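Local coordinates for protein thiol transferase (Phanerochaete chrysosporium, PDB 4F0B) that binds oxidized glutathione and, as a Ure2p-type glutathione transferase, probably catalyses glutathione-dependent thiol transfer, at residues V161-L166 with P201-W206; R169-G174 with E208-R213. One frame throughout, in Å; residues are numbered along the deposited sequence. Where two conformers were deposited one is given.

Contact 1: residues V161-L166 with P201-W206; sequences VLDDRL and PNVKAW
One face of the Trp206 indole carries CD1 of Leu166, set 3.7 Å above the ring plane and offset toward the rim, while the carbonyl oxygen of Val203 lies in plane at the ring's edge. The CH-pi contact helps close a crossing of two helices, 145-166 and 201-211, in the all-helical C-terminal domain of the glutathione transferase fold; their axes here approach to 8.0 Å at 75°. A branched aliphatic side chain can lay a methyl on an aromatic face, and Leu166 CD1 comes within 3.8 Å of Trp206 CG. The indole N-H turns to Asp180, so its one polar atom is satisfied inside the core. Leu162 CD2 reaches Val203 CG2 at 3.9 Å, extending the apolar seam.

At the start of helix 201-211 the chemistry becomes polar. The carboxylate of buried Asp163 reaches the first turn because its CG lies opposite the backbone N (chi1 -163°); there, backbone N-H groups lack acceptors within their own helix. Its OD1, less surely placed, appears to accept a hydrogen bond from Val203 N and a weak one from Asn202 N. Replacing Asp163 by an alanine would probably leave these amides and the Asn202 side chain without their acceptor. The other oxygen, Asp163 OD2, is gripped at 2.9 Å by Asn202 ND2, which approaches from above the carboxylate, 43° out of its plane.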
ATOM      1  N   VAL A 161       3.115 -15.159   7.178  1.00  5.19           N
ATOM      2  CA  VAL A 161       1.724 -14.876   6.817  1.00  5.94           C
ATOM      3  C   VAL A 161       1.449 -15.362   5.375  1.00  4.74           C
ATOM      4  O   VAL A 161       0.440 -16.056   5.105  1.00  5.89           O
ATOM      5  CB  VAL A 161       1.408 -13.370   6.911  1.00  5.95           C
ATOM      6  CG1 VAL A 161      -0.010 -13.057   6.362  1.00  6.45           C
ATOM      7  CG2 VAL A 161       1.520 -12.896   8.397  1.00  7.14           C
ATOM      8  N   LEU A 162       2.336 -15.042   4.434  1.00  5.03           N
ATOM      9  CA  LEU A 162       2.136 -15.458   3.034  1.00  4.88           C
ATOM     10  C   LEU A 162       2.202 -16.982   2.908  1.00  5.42           C
ATOM     11  O   LEU A 162       1.367 -17.595   2.186  1.00  5.54           O
ATOM     12  CB  LEU A 162       3.179 -14.788   2.150  1.00  6.27           C
ATOM     13  CG  LEU A 162       3.078 -15.114   0.670  1.00  6.53           C
ATOM     14  CD1 LEU A 162       1.765 -14.595   0.097  1.00  8.80           C
ATOM     15  CD2 LEU A 162       4.253 -14.426  -0.016  1.00  8.65           C
ATOM     16  N   ASP A 163       3.172 -17.614   3.589  1.00  5.21           N
ATOM     17  CA  ASP A 163       3.323 -19.058   3.505  1.00  5.16           C
ATOM     18  C   ASP A 163       2.058 -19.770   4.012  1.00  7.45           C
ATOM     19  O   ASP A 163       1.562 -20.732   3.384  1.00  6.80           O
ATOM     20  CB  ASP A 163       4.554 -19.518   4.288  1.00  5.74           C
ATOM     21  CG  ASP A 163       4.968 -20.912   3.896  1.00  8.02           C
ATOM     22  OD1 ASP A 163       5.683 -21.041   2.849  1.00  7.40           O
ATOM     23  OD2 ASP A 163       4.570 -21.867   4.621  1.00  9.01           O
ATOM     24  N   ASP A 164       1.516 -19.319   5.140  1.00  6.24           N
ATOM     25  CA  ASP A 164       0.301 -19.918   5.686  1.00  5.97           C
ATOM     26  C   ASP A 164      -0.896 -19.709   4.745  1.00  6.36           C
ATOM     27  O   ASP A 164      -1.712 -20.627   4.559  1.00  7.81           O
ATOM     28  CB  ASP A 164      -0.001 -19.336   7.080  1.00  5.85           C
ATOM     29  CG  ASP A 164       0.916 -19.857   8.154  1.00  8.81           C
ATOM     30  OD1 ASP A 164       1.562 -20.898   7.965  1.00  9.24           O
ATOM     31  OD2 ASP A 164       0.933 -19.224   9.244  1.00 11.42           O
ATOM     32  N   ARG A 165      -0.974 -18.541   4.119  1.00  5.00           N
ATOM     33  CA  ARG A 165      -2.016 -18.301   3.120  1.00  5.39           C
ATOM     34  C   ARG A 165      -1.881 -19.274   1.961  1.00  7.43           C
ATOM     35  O   ARG A 165      -2.893 -19.769   1.436  1.00  8.45           O
ATOM     36  CB  ARG A 165      -1.948 -16.866   2.597  1.00  5.68           C
ATOM     37  CG  ARG A 165      -2.919 -16.548   1.446  1.00  6.19           C
ATOM     38  CD  ARG A 165      -4.367 -16.701   1.816  1.00  6.90           C
ATOM     39  NE  ARG A 165      -5.214 -16.596   0.627  1.00  6.61           N
ATOM     40  CZ  ARG A 165      -6.537 -16.583   0.666  1.00  8.91           C
ATOM     41  NH1 ARG A 165      -7.174 -16.569   1.815  1.00 11.38           N
ATOM     42  NH2 ARG A 165      -7.228 -16.530  -0.483  1.00 10.69           N
ATOM     43  N   LEU A 166      -0.664 -19.558   1.529  1.00  5.69           N
ATOM     44  CA  LEU A 166      -0.474 -20.423   0.390  1.00  6.27           C
ATOM     45  C   LEU A 166      -0.648 -21.914   0.723  1.00  6.45           C
ATOM     46  O   LEU A 166      -0.720 -22.733  -0.201  1.00  6.98           O
ATOM     47  CB  LEU A 166       0.889 -20.148  -0.263  1.00  5.82           C
ATOM     48  CG  LEU A 166       0.943 -18.827  -1.045  1.00  5.79           C
ATOM     49  CD1 LEU A 166       2.408 -18.525  -1.349  1.00  8.23           C
ATOM     50  CD2 LEU A 166       0.163 -18.949  -2.357  1.00  8.23           C
ATOM     51  N   PRO A 201       8.212 -23.100   2.633  1.00  7.75           N
ATOM     52  CA  PRO A 201       8.187 -23.986   1.453  1.00  7.96           C
ATOM     53  C   PRO A 201       6.999 -23.727   0.526  1.00  7.85           C
ATOM     54  O   PRO A 201       7.087 -24.007  -0.676  1.00  8.90           O
ATOM     55  CB  PRO A 201       8.127 -25.397   2.068  1.00  9.34           C
ATOM     56  CG  PRO A 201       7.451 -25.179   3.401  1.00 11.02           C
ATOM     57  CD  PRO A 201       8.012 -23.847   3.889  1.00 11.33           C
ATOM     58  N   ASN A 202       5.916 -23.140   1.040  1.00  6.73           N
ATOM     59  CA  ASN A 202       4.829 -22.752   0.148  1.00  7.14           C
ATOM     60  C   ASN A 202       5.187 -21.535  -0.685  1.00  6.54           C
ATOM     61  O   ASN A 202       4.956 -21.514  -1.902  1.00  7.28           O
ATOM     62  CB  ASN A 202       3.534 -22.577   0.940  1.00  7.23           C
ATOM     63  CG  ASN A 202       3.135 -23.877   1.662  1.00  9.14           C
ATOM     64  OD1 ASN A 202       2.557 -24.777   1.047  1.00 10.47           O
ATOM     65  ND2 ASN A 202       3.487 -23.988   2.935  1.00  9.82           N
ATOM     66  N   VAL A 203       5.821 -20.558  -0.050  1.00  6.31           N
ATOM     67  CA  VAL A 203       6.311 -19.419  -0.810  1.00  6.75           C
ATOM     68  C   VAL A 203       7.345 -19.890  -1.834  1.00  7.32           C
ATOM     69  O   VAL A 203       7.331 -19.449  -2.972  1.00  6.90           O
ATOM     70  CB  VAL A 203       6.957 -18.383   0.124  1.00  5.36           C
ATOM     71  CG1 VAL A 203       7.593 -17.238  -0.711  1.00  7.18           C
ATOM     72  CG2 VAL A 203       5.929 -17.819   1.097  1.00  7.07           C
ATOM     73  N   LYS A 204       8.222 -20.814  -1.443  0.64  7.81           N
ATOM     74  CA  LYS A 204       9.270 -21.250  -2.351  0.64  9.09           C
ATOM     75  C   LYS A 204       8.688 -21.884  -3.621  0.64  8.23           C
ATOM     76  O   LYS A 204       9.103 -21.536  -4.750  0.64  8.59           O
ATOM     77  CB  LYS A 204      10.201 -22.241  -1.646  0.64  8.94           C
ATOM     78  CG  LYS A 204      11.464 -22.577  -2.448  0.64 12.79           C
ATOM     79  CD  LYS A 204      12.249 -23.713  -1.782  0.64 16.49           C
ATOM     80  CE  LYS A 204      13.572 -23.970  -2.524  0.64 22.31           C
ATOM     81  NZ  LYS A 204      14.341 -25.154  -2.017  0.64 23.10           N
ATOM     82  N   ALA A 205       7.727 -22.792  -3.449  1.00  8.30           N
ATOM     83  CA  ALA A 205       7.134 -23.479  -4.614  1.00  7.48           C
ATOM     84  C   ALA A 205       6.341 -22.504  -5.488  1.00  7.86           C
ATOM     85  O   ALA A 205       6.241 -22.672  -6.714  1.00  9.19           O
ATOM     86  CB  ALA A 205       6.237 -24.651  -4.158  1.00  7.77           C
ATOM     87  N   TRP A 206       5.760 -21.502  -4.855  1.00  7.04           N
ATOM     88  CA  TRP A 206       5.005 -20.461  -5.562  1.00  6.89           C
ATOM     89  C   TRP A 206       5.935 -19.557  -6.390  1.00  7.81           C
ATOM     90  O   TRP A 206       5.660 -19.292  -7.572  1.00  8.87           O
ATOM     91  CB  TRP A 206       4.142 -19.722  -4.535  1.00  7.53           C
ATOM     92  CG  TRP A 206       3.543 -18.407  -4.924  1.00  5.79           C
ATOM     93  CD1 TRP A 206       2.313 -18.175  -5.492  1.00  6.84           C
ATOM     94  CD2 TRP A 206       4.090 -17.137  -4.621  1.00  4.99           C
ATOM     95  NE1 TRP A 206       2.087 -16.821  -5.580  1.00  6.13           N
ATOM     96  CE2 TRP A 206       3.172 -16.158  -5.074  1.00  4.79           C
ATOM     97  CE3 TRP A 206       5.273 -16.725  -4.020  1.00  7.11           C
ATOM     98  CZ2 TRP A 206       3.429 -14.769  -4.967  1.00  6.02           C
ATOM     99  CZ3 TRP A 206       5.546 -15.359  -3.922  1.00  5.98           C
ATOM    100  CH2 TRP A 206       4.623 -14.393  -4.380  1.00  5.81           C
TER

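Contact 2: residues R169-G174 with E208-R213; sequences REYILG and ERIEKR
Arg209 CG sits in the crowded position between backbone N and carbonyl carbon (chi1 72°), and a bend at chi3 (62°) turns the guanidinium aside toward Glu170, while CD presses on Tyr171. This is loop-on-helix packing in the glutathione transferase C-terminal domain: the connection between helices 145-166 and 178-187, with a type I beta turn at Tyr171-Gly174, lies against the later half of helix 201-211. A long arginine suits this place because its methylenes lie on the tyrosine while its N-H groups can reach a backbone carbonyl. Arg209 CD is 3.4 Å from Tyr171 CZ, and Arg209 NH2 donates to Glu170 O over 2.9 Å, on a lone pair in the carbonyl plane; the bond is bent (130°), the oxygen tilted out of the guanidinium plane. Glu170 CB lies over the rim of one guanidinium face. The Glu170 carboxylate stacks nearly parallel to it; with no N-H pointing at it, the opposite charges probably attract only at a distance. At the Tyr171 ring edge lies Ile210 CG1, 4.0 Å from CE1. Arg213, paired with Glu28, joins through a water that accepts from its NH1, donates to Arg209 O and lies 2.7 Å from Tyr171 OH.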
ATOM      1  N   ARG A 169      -2.816 -24.178  -1.474  1.00  7.33           N
ATOM      2  CA  ARG A 169      -3.076 -23.387  -2.681  1.00  6.58           C
ATOM      3  C   ARG A 169      -1.872 -23.409  -3.620  1.00  8.20           C
ATOM      4  O   ARG A 169      -0.753 -23.750  -3.197  1.00 10.49           O
ATOM      5  CB  ARG A 169      -3.374 -21.908  -2.300  1.00  6.11           C
ATOM      6  CG  ARG A 169      -4.524 -21.752  -1.325  1.00  6.88           C
ATOM      7  CD  ARG A 169      -4.889 -20.286  -1.199  1.00  8.52           C
ATOM      8  NE  ARG A 169      -6.041 -20.086  -0.349  1.00 10.67           N
ATOM      9  CZ  ARG A 169      -7.292 -20.015  -0.754  1.00 14.70           C
ATOM     10  NH1 ARG A 169      -7.615 -20.104  -2.060  1.00 16.66           N
ATOM     11  NH2 ARG A 169      -8.234 -19.817   0.166  1.00 18.42           N
ATOM     12  N   GLU A 170      -2.074 -22.992  -4.869  1.00  6.89           N
ATOM     13  CA  GLU A 170      -0.951 -22.672  -5.735  1.00  6.25           C
ATOM     14  C   GLU A 170      -0.750 -21.162  -5.887  1.00  5.86           C
ATOM     15  O   GLU A 170       0.365 -20.732  -6.207  1.00  6.57           O
ATOM     16  CB  GLU A 170      -1.108 -23.268  -7.138  1.00  6.81           C
ATOM     17  CG  GLU A 170      -0.999 -24.792  -7.120  1.00  7.28           C
ATOM     18  CD  GLU A 170      -0.736 -25.369  -8.512  1.00  7.75           C
ATOM     19  OE1 GLU A 170      -1.142 -24.747  -9.534  1.00  9.40           O
ATOM     20  OE2 GLU A 170      -0.098 -26.435  -8.588  1.00  9.62           O
ATOM     21  N   TYR A 171      -1.808 -20.352  -5.696  1.00  6.04           N
ATOM     22  CA  TYR A 171      -1.735 -18.889  -5.863  1.00  6.12           C
ATOM     23  C   TYR A 171      -2.565 -18.248  -4.764  1.00  5.95           C
ATOM     24  O   TYR A 171      -3.472 -18.898  -4.168  1.00  6.26           O
ATOM     25  CB  TYR A 171      -2.218 -18.444  -7.270  1.00  6.12           C
ATOM     26  CG  TYR A 171      -1.419 -19.098  -8.356  1.00  7.17           C
ATOM     27  CD1 TYR A 171      -0.145 -18.630  -8.672  1.00  7.77           C
ATOM     28  CD2 TYR A 171      -1.905 -20.231  -9.020  1.00  7.16           C
ATOM     29  CE1 TYR A 171       0.625 -19.263  -9.636  1.00  9.23           C
ATOM     30  CE2 TYR A 171      -1.153 -20.866  -9.995  1.00  7.38           C
ATOM     31  CZ  TYR A 171       0.122 -20.381 -10.286  1.00  7.42           C
ATOM     32  OH  TYR A 171       0.859 -21.052 -11.247  1.00 10.09           O
ATOM     33  N   ILE A 172      -2.267 -16.978  -4.487  1.00  6.99           N
ATOM     34  CA  ILE A 172      -2.834 -16.340  -3.299  1.00  6.49           C
ATOM     35  C   ILE A 172      -4.362 -16.347  -3.296  1.00  8.08           C
ATOM     36  O   ILE A 172      -4.983 -16.670  -2.271  1.00  7.11           O
ATOM     37  CB  ILE A 172      -2.304 -14.902  -3.174  1.00  5.99           C
ATOM     38  CG1 ILE A 172      -0.779 -14.935  -3.000  1.00  6.73           C
ATOM     39  CG2 ILE A 172      -2.992 -14.153  -2.018  1.00  8.47           C
ATOM     40  CD1 ILE A 172      -0.163 -13.540  -3.148  1.00  9.58           C
ATOM     41  N   LEU A 173      -4.952 -16.010  -4.440  1.00  7.05           N
ATOM     42  CA  LEU A 173      -6.399 -15.968  -4.566  1.00  7.59           C
ATOM     43  C   LEU A 173      -6.888 -17.054  -5.518  1.00  7.32           C
ATOM     44  O   LEU A 173      -7.817 -16.832  -6.280  1.00  9.51           O
ATOM     45  CB  LEU A 173      -6.894 -14.567  -4.992  1.00  8.23           C
ATOM     46  CG  LEU A 173      -6.479 -13.507  -3.951  1.00 11.40           C
ATOM     47  CD1 LEU A 173      -6.889 -12.156  -4.524  1.00 19.88           C
ATOM     48  CD2 LEU A 173      -7.142 -13.734  -2.616  1.00 15.58           C
ATOM     49  N   GLY A 174      -6.250 -18.229  -5.461  1.00  6.52           N
ATOM     50  CA  GLY A 174      -6.749 -19.365  -6.250  1.00  7.24           C
ATOM     51  C   GLY A 174      -6.076 -19.433  -7.601  1.00  6.54           C
ATOM     52  O   GLY A 174      -5.221 -20.286  -7.867  1.00  7.70           O
ATOM     53  N   GLU A 208       8.800 -20.529  -7.577  1.00  9.16           N
ATOM     54  CA  GLU A 208       9.289 -21.372  -8.663  1.00  9.04           C
ATOM     55  C   GLU A 208       8.263 -21.501  -9.795  1.00 10.50           C
ATOM     56  O   GLU A 208       8.638 -21.405 -10.999  1.00 11.66           O
ATOM     57  CB  GLU A 208       9.677 -22.720  -8.099  1.00 11.52           C
ATOM     58  CG  GLU A 208      10.942 -22.620  -7.261  1.00 19.88           C
ATOM     59  CD  GLU A 208      11.307 -23.893  -6.509  1.00 28.84           C
ATOM     60  OE1 GLU A 208      10.489 -24.835  -6.475  1.00 31.42           O
ATOM     61  OE2 GLU A 208      12.422 -23.925  -5.933  1.00 28.50           O
ATOM     62  N   ARG A 209       6.984 -21.684  -9.457  1.00  8.76           N
ATOM     63  CA  ARG A 209       6.009 -21.869 -10.537  1.00  8.77           C
ATOM     64  C   ARG A 209       5.758 -20.587 -11.317  1.00  9.21           C
ATOM     65  O   ARG A 209       5.384 -20.641 -12.506  1.00 11.34           O
ATOM     66  CB  ARG A 209       4.702 -22.539 -10.066  1.00 10.76           C
ATOM     67  CG  ARG A 209       3.776 -21.695  -9.204  1.00  9.70           C
ATOM     68  CD  ARG A 209       2.449 -22.449  -8.843  1.00  9.71           C
ATOM     69  NE  ARG A 209       2.751 -23.655  -8.066  1.00  9.78           N
ATOM     70  CZ  ARG A 209       2.811 -23.703  -6.732  1.00  8.15           C
ATOM     71  NH1 ARG A 209       3.161 -24.845  -6.137  1.00 12.56           N
ATOM     72  NH2 ARG A 209       2.494 -22.660  -5.969  1.00  8.11           N
ATOM     73  N   ILE A 210       5.944 -19.431 -10.687  1.00  7.29           N
ATOM     74  CA  ILE A 210       5.773 -18.155 -11.364  1.00  7.46           C
ATOM     75  C   ILE A 210       7.020 -17.840 -12.197  1.00  8.35           C
ATOM     76  O   ILE A 210       6.920 -17.387 -13.349  1.00  8.37           O
ATOM     77  CB  ILE A 210       5.454 -17.035 -10.370  1.00  6.76           C
ATOM     78  CG1 ILE A 210       4.061 -17.285  -9.740  1.00  7.28           C
ATOM     79  CG2 ILE A 210       5.448 -15.660 -11.073  1.00  7.08           C
ATOM     80  CD1 ILE A 210       3.743 -16.450  -8.533  1.00  8.32           C
ATOM     81  N   GLU A 211       8.197 -18.100 -11.627  1.00  9.38           N
ATOM     82  CA  GLU A 211       9.451 -17.811 -12.340  1.00 10.67           C
ATOM     83  C   GLU A 211       9.516 -18.523 -13.698  1.00 10.24           C
ATOM     84  O   GLU A 211      10.082 -17.981 -14.653  1.00 13.02           O
ATOM     85  CB  GLU A 211      10.672 -18.169 -11.438  1.00 10.53           C
ATOM     86  CG  GLU A 211      12.054 -17.790 -11.980  1.00 13.11           C
ATOM     87  CD  GLU A 211      12.475 -16.338 -11.737  1.00 13.87           C
ATOM     88  OE1 GLU A 211      12.067 -15.718 -10.734  1.00 13.85           O
ATOM     89  OE2 GLU A 211      13.295 -15.837 -12.540  1.00 14.62           O
ATOM     90  N   LYS A 212       8.940 -19.735 -13.784  1.00  8.93           N
ATOM     91  CA  LYS A 212       8.990 -20.545 -15.000  1.00 11.39           C
ATOM     92  C   LYS A 212       8.124 -19.978 -16.137  1.00 11.19           C
ATOM     93  O   LYS A 212       8.257 -20.420 -17.268  1.00 13.78           O
ATOM     94  CB  LYS A 212       8.563 -21.995 -14.685  1.00 12.56           C
ATOM     95  CG  LYS A 212       9.567 -22.798 -13.901  1.00 25.89           C
ATOM     96  CD  LYS A 212       8.977 -24.165 -13.615  1.00 27.58           C
ATOM     97  CE  LYS A 212       9.824 -24.957 -12.626  1.00 33.61           C
ATOM     98  NZ  LYS A 212       9.165 -26.258 -12.326  1.00 35.30           N
ATOM     99  N   ARG A 213       7.231 -19.030 -15.849  1.00 10.94           N
ATOM    100  CA  ARG A 213       6.325 -18.539 -16.906  1.00  9.84           C
ATOM    101  C   ARG A 213       7.082 -17.692 -17.927  1.00 10.52           C
ATOM    102  O   ARG A 213       7.805 -16.770 -17.562  1.00 10.66           O
ATOM    103  CB  ARG A 213       5.205 -17.695 -16.291  1.00  9.97           C
ATOM    104  CG  ARG A 213       4.354 -18.415 -15.237  1.00  9.39           C
ATOM    105  CD  ARG A 213       3.353 -17.438 -14.587  1.00 10.07           C
ATOM    106  NE  ARG A 213       2.336 -16.949 -15.531  1.00  9.74           N
ATOM    107  CZ  ARG A 213       1.183 -17.565 -15.785  1.00  9.55           C
ATOM    108  NH1 ARG A 213       0.899 -18.729 -15.205  1.00 11.78           N
ATOM    109  NH2 ARG A 213       0.302 -17.042 -16.609  1.00 11.71           N
TER
HETATM  110  O   HOH W   1       1.623 -25.975  -3.794  1.00 25.34           O
HETATM  111  O   HOH W   2       2.503 -20.375 -13.253  1.00 13.93           O

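Overall arrangement
Both contacts use helix 201-211: its first turns meet helix 145-166 in contact 1, and its later part meets the loop that follows helix 145-166 in contact 2. Contact 1 is buried, and there leucine, valine and tryptophan fill the crossing while a single carboxylate serves polar groups at a helix start. Contact 2 lies at the surface, where long charged side chains, a tyrosine hydroxyl and a well-bonded bridging water do the work. Their centres are 10 Å apart, and they touch directly: Arg165 probably donates to the carbonyl of Ile172, and Leu166 packs on the backbone of Tyr171. Asp180 ties them further, its OD1 bonding both the indole of Trp206 and the backbone N of Ile172.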